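Local structure of BolA (Coxiella burnetii, 3TR3) at residues 11-16 and 56-61; 22-27 and 34-39; 29-34 and 65-70; 49-54 and 71-76. The protein is a BolA/IbaG-family protein of unknown function, possibly stress-related, that binds a cobalt ion in this crystal. One frame throughout, in Å; residues are numbered along the deposited sequence.

Contact 1: 11-16 and 56-61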
# COMPACT_ATOMS: atom_id res chain seq x y z
N LYS B 11 8.32 0.74 0.40
CA LYS B 11 7.58 -0.49 0.15
C LYS B 11 8.44 -1.59 -0.47
O LYS B 11 8.38 -2.76 -0.02
CB LYS B 11 6.35 -0.24 -0.72
CG LYS B 11 5.87 -1.45 -1.50
CD LYS B 11 4.49 -1.19 -2.11
CE LYS B 11 4.19 -2.16 -3.25
NZ LYS B 11 3.70 -3.48 -2.79
N GLN B 12 9.23 -1.23 -1.49
CA GLN B 12 10.14 -2.18 -2.10
C GLN B 12 11.25 -2.69 -1.15
O GLN B 12 11.55 -3.87 -1.14
CB GLN B 12 10.74 -1.59 -3.37
CG GLN B 12 9.71 -1.43 -4.49
CD GLN B 12 10.33 -1.03 -5.84
OE1 GLN B 12 11.24 -0.19 -5.91
NE2 GLN B 12 9.83 -1.65 -6.92
N TRP B 13 11.86 -1.79 -0.37
CA TRP B 13 12.98 -2.10 0.50
C TRP B 13 12.57 -3.06 1.62
O TRP B 13 13.27 -4.02 1.90
CB TRP B 13 13.57 -0.82 1.11
CG TRP B 13 14.25 0.11 0.15
CD1 TRP B 13 14.77 -0.20 -1.07
CD2 TRP B 13 14.47 1.53 0.33
NE1 TRP B 13 15.31 0.92 -1.66
CE2 TRP B 13 15.15 1.99 -0.83
CE3 TRP B 13 14.18 2.44 1.36
CZ2 TRP B 13 15.52 3.33 -0.99
CZ3 TRP B 13 14.56 3.77 1.20
CH2 TRP B 13 15.22 4.20 0.03
N ILE B 14 11.42 -2.80 2.24
CA ILE B 14 10.94 -3.65 3.32
C ILE B 14 10.55 -5.02 2.79
O ILE B 14 10.89 -6.03 3.38
CB ILE B 14 9.76 -3.03 4.05
CG1 ILE B 14 10.16 -1.72 4.72
CG2 ILE B 14 9.20 -4.01 5.05
CD1 ILE B 14 8.91 -0.96 5.33
N GLU B 15 9.86 -5.08 1.65
CA GLU B 15 9.52 -6.38 1.06
C GLU B 15 10.73 -7.17 0.54
O GLU B 15 10.69 -8.38 0.45
CB GLU B 15 8.45 -6.23 -0.02
CG GLU B 15 7.13 -5.68 0.53
CD GLU B 15 6.11 -5.36 -0.55
OE1 GLU B 15 6.50 -5.28 -1.74
OE2 GLU B 15 4.92 -5.20 -0.21
N THR B 16 11.80 -6.48 0.21
CA THR B 16 13.01 -7.12 -0.23
C THR B 16 13.74 -7.69 0.97
O THR B 16 14.13 -8.83 0.95
CB THR B 16 13.92 -6.12 -0.99
OG1 THR B 16 13.34 -5.85 -2.27
CG2 THR B 16 15.33 -6.68 -1.21
N ASN B 56 15.58 -3.28 10.73
CA ASN B 56 16.76 -4.04 10.37
C ASN B 56 16.74 -4.48 8.90
O ASN B 56 17.77 -4.42 8.22
CB ASN B 56 16.91 -5.24 11.33
CG ASN B 56 18.15 -6.06 11.05
OD1 ASN B 56 18.10 -7.01 10.25
ND2 ASN B 56 19.27 -5.71 11.71
N ALA B 57 15.58 -4.92 8.43
CA ALA B 57 15.33 -5.16 7.01
C ALA B 57 15.63 -3.94 6.11
O ALA B 57 15.95 -4.13 4.96
CB ALA B 57 13.88 -5.64 6.80
N LEU B 58 15.50 -2.71 6.62
CA LEU B 58 15.75 -1.52 5.79
C LEU B 58 17.22 -1.17 5.76
O LEU B 58 17.65 -0.31 4.97
CB LEU B 58 14.93 -0.32 6.28
CG LEU B 58 13.44 -0.29 5.94
CD1 LEU B 58 12.70 0.64 6.85
CD2 LEU B 58 13.20 0.12 4.47
N GLY B 59 18.00 -1.85 6.61
CA GLY B 59 19.44 -1.75 6.63
C GLY B 59 19.97 -0.34 6.64
O GLY B 59 19.61 0.45 7.51
N SER B 60 20.80 -0.02 5.66
CA SER B 60 21.45 1.28 5.60
C SER B 60 20.49 2.41 5.18
O SER B 60 20.76 3.57 5.45
CB SER B 60 22.65 1.21 4.66
OG SER B 60 22.24 1.10 3.31
N HIS B 61 19.38 2.05 4.52
CA HIS B 61 18.36 3.02 4.16
C HIS B 61 17.81 3.67 5.43
O HIS B 61 17.59 4.90 5.49
CB HIS B 61 17.23 2.35 3.36
CG HIS B 61 17.68 1.79 2.05
ND1 HIS B 61 18.29 2.56 1.07
CD2 HIS B 61 17.65 0.53 1.55
CE1 HIS B 61 18.59 1.81 0.04
NE2 HIS B 61 18.22 0.56 0.31

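Contact 2: 22-27 and 34-39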
# COMPACT_ATOMS: atom_id res chain seq x y z
N ARG B 22 4.24 -7.95 3.28
CA ARG B 22 3.51 -7.07 2.36
C ARG B 22 3.36 -5.70 3.00
O ARG B 22 2.79 -5.59 4.11
CB ARG B 22 2.13 -7.65 1.99
CG ARG B 22 1.32 -6.78 0.99
CD ARG B 22 0.06 -7.48 0.46
NE ARG B 22 0.36 -8.74 -0.22
CZ ARG B 22 -0.47 -9.77 -0.30
NH1 ARG B 22 -1.67 -9.70 0.28
NH2 ARG B 22 -0.11 -10.88 -0.94
N VAL B 23 3.88 -4.66 2.33
CA VAL B 23 3.58 -3.29 2.79
C VAL B 23 2.22 -2.80 2.17
O VAL B 23 2.15 -2.36 1.01
CB VAL B 23 4.76 -2.30 2.53
CG1 VAL B 23 4.50 -0.95 3.19
CG2 VAL B 23 6.08 -2.88 3.03
N ILE B 24 1.14 -2.93 2.94
CA ILE B 24 -0.19 -2.65 2.44
C ILE B 24 -0.50 -1.14 2.41
O ILE B 24 -1.42 -0.70 1.72
CB ILE B 24 -1.31 -3.42 3.21
CG1 ILE B 24 -1.40 -2.95 4.65
CG2 ILE B 24 -1.15 -4.96 3.04
CD1 ILE B 24 -2.61 -3.50 5.34
N SER B 25 0.27 -0.36 3.14
CA SER B 25 0.12 1.06 3.07
C SER B 25 1.44 1.74 3.39
O SER B 25 2.04 1.45 4.40
CB SER B 25 -0.97 1.51 4.01
OG SER B 25 -0.89 2.90 4.24
N ALA B 26 1.89 2.63 2.51
CA ALA B 26 3.06 3.47 2.75
C ALA B 26 2.76 4.97 2.43
O ALA B 26 2.39 5.30 1.31
CB ALA B 26 4.23 2.96 1.89
N GLU B 27 2.92 5.86 3.42
CA GLU B 27 2.59 7.29 3.29
C GLU B 27 3.72 8.14 3.82
O GLU B 27 4.50 7.67 4.66
CB GLU B 27 1.28 7.65 4.03
CG GLU B 27 0.05 6.92 3.48
CD GLU B 27 -1.23 7.20 4.28
OE1 GLU B 27 -1.34 6.69 5.44
OE2 GLU B 27 -2.13 7.94 3.73
N GLU B 34 4.87 6.72 7.31
CA GLU B 34 4.12 5.71 8.06
C GLU B 34 3.95 4.52 7.15
O GLU B 34 3.68 4.67 5.96
CB GLU B 34 2.72 6.19 8.44
CG GLU B 34 2.68 7.43 9.30
CD GLU B 34 1.31 8.12 9.23
OE1 GLU B 34 0.52 7.80 8.31
OE2 GLU B 34 1.04 8.98 10.11
N ALA B 35 4.10 3.34 7.72
CA ALA B 35 3.95 2.12 6.96
C ALA B 35 3.13 1.12 7.78
O ALA B 35 3.24 1.09 9.01
CB ALA B 35 5.34 1.54 6.60
N VAL B 36 2.28 0.35 7.10
CA VAL B 36 1.53 -0.72 7.72
C VAL B 36 2.11 -1.93 7.05
O VAL B 36 2.16 -1.98 5.82
CB VAL B 36 0.01 -0.63 7.47
CG1 VAL B 36 -0.73 -1.72 8.23
CG2 VAL B 36 -0.54 0.77 7.85
N VAL B 37 2.65 -2.84 7.87
CA VAL B 37 3.38 -4.00 7.39
C VAL B 37 2.71 -5.26 7.91
O VAL B 37 2.38 -5.34 9.10
CB VAL B 37 4.87 -3.98 7.85
CG1 VAL B 37 5.62 -5.13 7.19
CG2 VAL B 37 5.52 -2.68 7.46
N LEU B 38 2.45 -6.20 7.00
CA LEU B 38 1.94 -7.50 7.35
C LEU B 38 3.09 -8.48 7.16
O LEU B 38 3.78 -8.44 6.14
CB LEU B 38 0.72 -7.93 6.50
CG LEU B 38 -0.53 -7.02 6.38
CD1 LEU B 38 -1.83 -7.73 5.84
CD2 LEU B 38 -0.85 -6.27 7.66
N CYS B 39 3.29 -9.35 8.16
CA CYS B 39 4.26 -10.45 8.10
C CYS B 39 3.87 -11.56 9.10
O CYS B 39 3.66 -11.27 10.28
CB CYS B 39 5.66 -9.91 8.41
SG CYS B 39 6.98 -11.05 7.97

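Contact 3: 29-34 and 65-70. With CO (cobalt (II) ion), chain D.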
# COMPACT_ATOMS: atom_id res chain seq x y z
N ASP B 29 6.26 12.17 3.02
CA ASP B 29 6.67 13.34 2.23
C ASP B 29 8.18 13.41 1.91
O ASP B 29 8.70 14.48 1.59
CB ASP B 29 6.33 14.60 3.05
CG ASP B 29 6.94 14.57 4.51
OD1 ASP B 29 8.14 14.24 4.71
OD2 ASP B 29 6.21 14.87 5.48
N GLY B 30 8.90 12.30 2.07
CA GLY B 30 10.35 12.30 1.88
C GLY B 30 11.18 12.33 3.17
O GLY B 30 12.36 12.03 3.13
N HIS B 31 10.56 12.68 4.30
CA HIS B 31 11.20 12.78 5.61
C HIS B 31 10.43 12.04 6.68
O HIS B 31 11.00 11.23 7.39
CB HIS B 31 11.46 14.25 6.01
CG HIS B 31 12.71 14.78 5.40
ND1 HIS B 31 12.80 15.08 4.06
CD2 HIS B 31 13.96 14.92 5.91
CE1 HIS B 31 14.06 15.41 3.77
NE2 HIS B 31 14.77 15.32 4.88
N HIS B 32 9.13 12.30 6.81
CA HIS B 32 8.32 11.54 7.77
C HIS B 32 7.40 10.54 7.03
O HIS B 32 6.73 10.89 6.09
CB HIS B 32 7.57 12.48 8.73
CG HIS B 32 8.46 13.17 9.73
ND1 HIS B 32 8.44 12.88 11.09
CD2 HIS B 32 9.43 14.12 9.56
CE1 HIS B 32 9.33 13.64 11.71
NE2 HIS B 32 9.94 14.40 10.80
N PHE B 33 7.44 9.28 7.42
CA PHE B 33 6.68 8.24 6.75
C PHE B 33 5.89 7.42 7.79
O PHE B 33 6.21 7.44 8.98
CB PHE B 33 7.62 7.31 5.98
CG PHE B 33 8.39 7.96 4.87
CD1 PHE B 33 7.90 7.95 3.56
CD2 PHE B 33 9.63 8.55 5.12
CE1 PHE B 33 8.64 8.54 2.51
CE2 PHE B 33 10.37 9.16 4.09
CZ PHE B 33 9.89 9.15 2.79
N GLU B 34 4.87 6.72 7.31
CA GLU B 34 4.12 5.71 8.06
C GLU B 34 3.95 4.52 7.15
O GLU B 34 3.68 4.67 5.96
CB GLU B 34 2.72 6.19 8.44
CG GLU B 34 2.68 7.43 9.30
CD GLU B 34 1.31 8.12 9.23
OE1 GLU B 34 0.52 7.80 8.31
OE2 GLU B 34 1.04 8.98 10.11
N ASP B 65 19.11 7.24 5.00
CA ASP B 65 18.19 7.85 4.02
C ASP B 65 16.84 8.27 4.57
O ASP B 65 16.30 9.29 4.13
CB ASP B 65 17.95 6.92 2.83
CG ASP B 65 19.22 6.54 2.11
OD1 ASP B 65 20.25 7.27 2.22
OD2 ASP B 65 19.19 5.50 1.41
N ILE B 66 16.28 7.48 5.50
CA ILE B 66 14.94 7.69 6.02
C ILE B 66 15.02 8.44 7.34
O ILE B 66 15.51 7.89 8.32
CB ILE B 66 14.21 6.37 6.21
CG1 ILE B 66 14.23 5.53 4.94
CG2 ILE B 66 12.78 6.57 6.71
CD1 ILE B 66 13.58 4.20 5.15
N HIS B 67 14.54 9.68 7.37
CA HIS B 67 14.62 10.50 8.57
C HIS B 67 13.71 9.95 9.69
O HIS B 67 14.15 9.81 10.85
CB HIS B 67 14.35 11.99 8.19
CG HIS B 67 13.94 12.88 9.32
ND1 HIS B 67 14.85 13.44 10.20
CD2 HIS B 67 12.73 13.37 9.68
CE1 HIS B 67 14.20 14.20 11.08
NE2 HIS B 67 12.92 14.16 10.78
N ALA B 68 12.46 9.63 9.37
CA ALA B 68 11.52 9.15 10.41
C ALA B 68 10.53 8.19 9.81
O ALA B 68 10.05 8.42 8.69
CB ALA B 68 10.81 10.30 11.10
N LEU B 69 10.29 7.09 10.51
CA LEU B 69 9.41 6.06 10.01
C LEU B 69 8.59 5.48 11.13
O LEU B 69 9.11 4.88 12.00
CB LEU B 69 10.22 4.97 9.33
CG LEU B 69 9.40 3.75 8.92
CD1 LEU B 69 8.20 4.16 8.01
CD2 LEU B 69 10.29 2.75 8.23
N SER B 70 7.28 5.69 11.10
CA SER B 70 6.34 5.23 12.10
C SER B 70 5.71 3.94 11.56
O SER B 70 5.45 3.85 10.37
CB SER B 70 5.32 6.35 12.30
OG SER B 70 4.12 5.92 12.90
CO CO D . 11.51 15.73 11.56
O HOH W 1 14.59 11.40 4.90

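Contact 4: 49-54 and 71-76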
# COMPACT_ATOMS: atom_id res chain seq x y z
N THR B 49 9.91 -5.88 19.01
CA THR B 49 10.59 -6.79 18.10
C THR B 49 10.10 -6.68 16.66
O THR B 49 10.90 -6.72 15.73
CB THR B 49 10.39 -8.24 18.55
OG1 THR B 49 11.02 -8.41 19.81
CG2 THR B 49 10.99 -9.20 17.53
N ARG B 50 8.78 -6.59 16.49
CA ARG B 50 8.21 -6.53 15.14
C ARG B 50 8.80 -5.32 14.43
O ARG B 50 9.31 -5.43 13.31
CB ARG B 50 6.69 -6.42 15.19
CG ARG B 50 5.95 -7.67 15.60
CD ARG B 50 4.50 -7.34 15.94
NE ARG B 50 3.80 -8.54 16.35
CZ ARG B 50 2.53 -8.83 16.07
NH1 ARG B 50 1.81 -7.98 15.33
NH2 ARG B 50 1.99 -9.99 16.52
N HIS B 51 8.82 -4.19 15.14
CA HIS B 51 9.38 -2.94 14.60
C HIS B 51 10.86 -3.06 14.30
O HIS B 51 11.31 -2.58 13.28
CB HIS B 51 9.11 -1.75 15.53
CG HIS B 51 7.66 -1.36 15.63
ND1 HIS B 51 7.25 -0.13 16.10
CD2 HIS B 51 6.52 -2.05 15.34
CE1 HIS B 51 5.93 -0.07 16.09
NE2 HIS B 51 5.47 -1.23 15.65
N ARG B 52 11.62 -3.71 15.18
CA ARG B 52 13.05 -3.85 14.95
C ARG B 52 13.39 -4.70 13.73
O ARG B 52 14.34 -4.39 12.99
CB ARG B 52 13.76 -4.35 16.20
CG ARG B 52 13.85 -3.26 17.21
CD ARG B 52 14.28 -3.80 18.53
NE ARG B 52 14.64 -2.70 19.42
CZ ARG B 52 15.14 -2.85 20.64
NH1 ARG B 52 15.35 -4.08 21.13
NH2 ARG B 52 15.44 -1.78 21.37
N LEU B 53 12.63 -5.78 13.52
CA LEU B 53 12.85 -6.59 12.33
C LEU B 53 12.72 -5.73 11.05
O LEU B 53 13.50 -5.90 10.10
CB LEU B 53 11.88 -7.76 12.28
CG LEU B 53 12.32 -9.00 13.06
CD1 LEU B 53 11.26 -10.13 13.00
CD2 LEU B 53 13.71 -9.48 12.57
N VAL B 54 11.75 -4.81 11.05
CA VAL B 54 11.48 -3.97 9.91
C VAL B 54 12.61 -2.94 9.72
O VAL B 54 13.13 -2.80 8.60
CB VAL B 54 10.08 -3.28 10.01
CG1 VAL B 54 9.95 -2.23 8.92
CG2 VAL B 54 8.94 -4.31 9.92
N LEU B 71 5.49 2.92 12.40
CA LEU B 71 5.03 1.60 11.88
C LEU B 71 3.80 1.06 12.57
O LEU B 71 3.64 1.24 13.77
CB LEU B 71 6.11 0.49 11.97
CG LEU B 71 7.48 0.66 11.32
CD1 LEU B 71 8.54 -0.40 11.87
CD2 LEU B 71 7.37 0.60 9.78
N LYS B 72 2.93 0.42 11.80
CA LYS B 72 1.98 -0.54 12.34
C LYS B 72 2.28 -1.91 11.74
O LYS B 72 2.32 -2.04 10.51
CB LYS B 72 0.53 -0.17 12.10
CG LYS B 72 0.08 1.09 12.78
CD LYS B 72 -1.30 1.54 12.25
CE LYS B 72 -1.78 2.80 12.96
NZ LYS B 72 -3.04 3.31 12.38
N THR B 73 2.49 -2.90 12.61
CA THR B 73 2.93 -4.24 12.21
C THR B 73 1.90 -5.29 12.57
O THR B 73 1.54 -5.43 13.73
CB THR B 73 4.29 -4.59 12.88
OG1 THR B 73 4.25 -4.27 14.28
CG2 THR B 73 5.44 -3.81 12.20
N TYR B 74 1.41 -6.03 11.58
CA TYR B 74 0.36 -7.02 11.83
C TYR B 74 0.77 -8.36 11.27
O TYR B 74 1.51 -8.45 10.30
CB TYR B 74 -0.98 -6.62 11.17
CG TYR B 74 -1.57 -5.30 11.63
CD1 TYR B 74 -2.30 -5.21 12.81
CD2 TYR B 74 -1.40 -4.14 10.88
CE1 TYR B 74 -2.81 -4.00 13.25
CE2 TYR B 74 -1.92 -2.94 11.29
CZ TYR B 74 -2.63 -2.86 12.47
OH TYR B 74 -3.15 -1.63 12.86
N THR B 75 0.27 -9.43 11.89
CA THR B 75 0.26 -10.68 11.19
C THR B 75 -0.91 -10.63 10.22
O THR B 75 -1.88 -9.91 10.44
CB THR B 75 0.05 -11.90 12.13
OG1 THR B 75 -1.22 -11.80 12.80
CG2 THR B 75 1.20 -12.03 13.13
N PRO B 76 -0.82 -11.41 9.15
CA PRO B 76 -1.96 -11.56 8.25
C PRO B 76 -3.26 -11.86 8.99
O PRO B 76 -4.28 -11.26 8.64
CB PRO B 76 -1.55 -12.73 7.35
CG PRO B 76 -0.03 -12.73 7.38
CD PRO B 76 0.39 -12.12 8.68

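Contact 1: 11-16 and 56-61
The rings of W13 and H61 lie face to face: the six-membered ring of W13 and the imidazole have centroids 3.6 Å apart and planes only 2° from parallel, which defines a true stack. The imidazole sits over the indole, with H61 NE2 3.5 Å from W13 NE1, while H61 CB adds a CH-pi contact over the same six-membered ring, 4.0 Å from its centroid. Both residues hold CG anti to the carbonyl carbon (chi1 -68° for W13, -63° for H61), which brings the rings together from their two helices, and the chi2 torsion of each turns them parallel. H61 ND1 is hydrogen-bonded to D65 OD2, which helps hold the imidazole's rotation and may make it somewhat more electron-rich.

Beside the stack, L58 sends CD2 between two residues of helix 7-17. That methyl lies 3.5 Å from W13 CB, near the plane of the indole at its edge, and 3.6 Å from I14 CG1. Helix 7-17 thus packs against the turn where helix 47-57 gives way to helix 59-65; I14 continues onto V23 of strand 22-28, and L58 onto I66, just before strand 68-74.

Contact 2: 22-27 and 34-39
R22 and L38 exchange a pair of backbone hydrogen bonds, R22 N to L38 O at 2.9 Å and L38 N to R22 O at 3.0 Å, and E27 and E34 do the same at the other end of the antiparallel ladder. There E34 N reaches E27 O at 2.8 Å, and E27 N returns a bond to E34 O. Between these pairs the register slips. V36 O receives a weak bond from I24 N, bent to 129° at the hydrogen, whereas V36 N donates to S25 O at 2.9 Å. Two consecutive residues, I24 and S25, therefore face V36, the pattern of a classic beta bulge, and I24 has a helical psi of -18°. The backbones of A35 and V37 turn the other way and bond to strand 68-74, A35 with S70 and K72, V37 with K72 and Y74.

I24 holds CG1 between its backbone N and carbonyl carbon (chi1 66°); CG1 meets V36 CG1 at 3.8 Å, and CG2 lies against L38 CG. S25 OG bonds T7 OG1 of the second subunit, and E27 OE2 accepts from T7 N of that chain. S25 to E27 also form a parallel ladder with a strand of the second subunit.

The carboxylates of E27 and E34 bring their OE1 atoms within 3.6 Å. Such proximity would be expected to raise the proton affinity of one of them, although the T7 N-H of the second subunit should offset part of the negative charge on E27. The hairpin thus pairs its inward-facing backbone groups, weakly at I24, while S25 and E27 spend side-chain polarity on the dimer interface.

Contact 3: 29-34 and 65-70
H32 and H67 each bind the cobalt ion through NE2 at 2.2 Å, H32 from the first residue of strand 32-38 and H67 from just before strand 68-74. The shared metal explains why H32 NE2 and H67 NE2 lie 3.0 Å apart without a hydrogen bond. Their rings are turned 66° against each other, and H32 NE2 comes up at the edge of the H67 ring. H67 reaches the ion with CG anti to its backbone N (chi1 160°).

Parallel-strand bonds hold the two backbones in step. A68 N donates to H31 O, F33 N to A68 O at 3.0 Å, and S70 N to F33 O at 2.9 Å. A water ties G30 O, D65 O and H67 N together. Before the strand, D29 OD1 accepts from H31 N, two residues on, which makes an Asx turn, and also from H32 N, three residues on, which extends it to an Asx motif; this probably orders the backbone leading to H32.

On the metal side of the sheet, A68 CB rests over a face of the H32 ring, 3.8 Å from its centroid. The other side is apolar: F33 CB meets L69 CD1 at 3.8 Å, F33 CD2 meets I66 CG2, and helix 7-17 adds I10 against both F33 and I66. Strands 32-38 and 68-74, parallel neighbours joined through helices 47-57 and 59-65, make a beta-alpha-beta connection of the BolA-like fold, here with a two-histidine cobalt site at the N-terminal ends of the two parallel strands.

Contact 4: 49-54 and 71-76
With CG anti to the carbonyl carbon (chi1 -73°) and an extended chain to NE, R50 runs from helix 47-57 across T73 to the end of strand 68-74. T73 OG1 stands between its own backbone N and carbonyl carbon (chi1 47°), which sets it alongside the arginine's aliphatic part, 3.4 Å from R50 CB. Farther out, R50 NH1 donates to T73 O at 3.0 Å. The acceptor lies in the guanidinium plane, yet the donor stands above the carbonyl plane and the N-H...O angle is 135°, so the bond is bent.

The next residue, H51, takes L71 CB over the centre of one ring face, 4.1 Å from the centroid, and has T73 OG1 at the ring edge, 3.3 Å from H51 CD2. One turn on from R50, V54 meets L71 tip to tip, CG1 to CD1 at 3.7 Å.

R50 has further partners: NE bonds Q45 O, and NH1 forms a salt bridge with E78, whose backbone N is capped by T75 OG1. The contact therefore grades from apolar at V54 to charged at R50, where a strand carbonyl and a carboxylate share one guanidinium nitrogen; the arginine's positive charge is probably balanced in part by E78.

Overall arrangement
From the N terminus, helix 7-17 supplies the first side of contact 1, whose loop closes only at residues 56-61. Contact 2, the hairpin of strands 22-28 and 32-38, is nested inside that loop. Contact 3 opens on the same hairpin, shares E34 with contact 2, and closes at 65-70, so it crosses both contacts 1 and 2. Contact 4 opens after contact 2 has closed and crosses contacts 1 and 3, its second segment adjoining that of contact 3 on strand 68-74. A hydrogen bond from V23 N to E15 OE2 links contacts 1 and 2; I14 on V54 links 1 and 4. Together they bind helices 7-17, 47-57 and 59-65 to one three-stranded sheet.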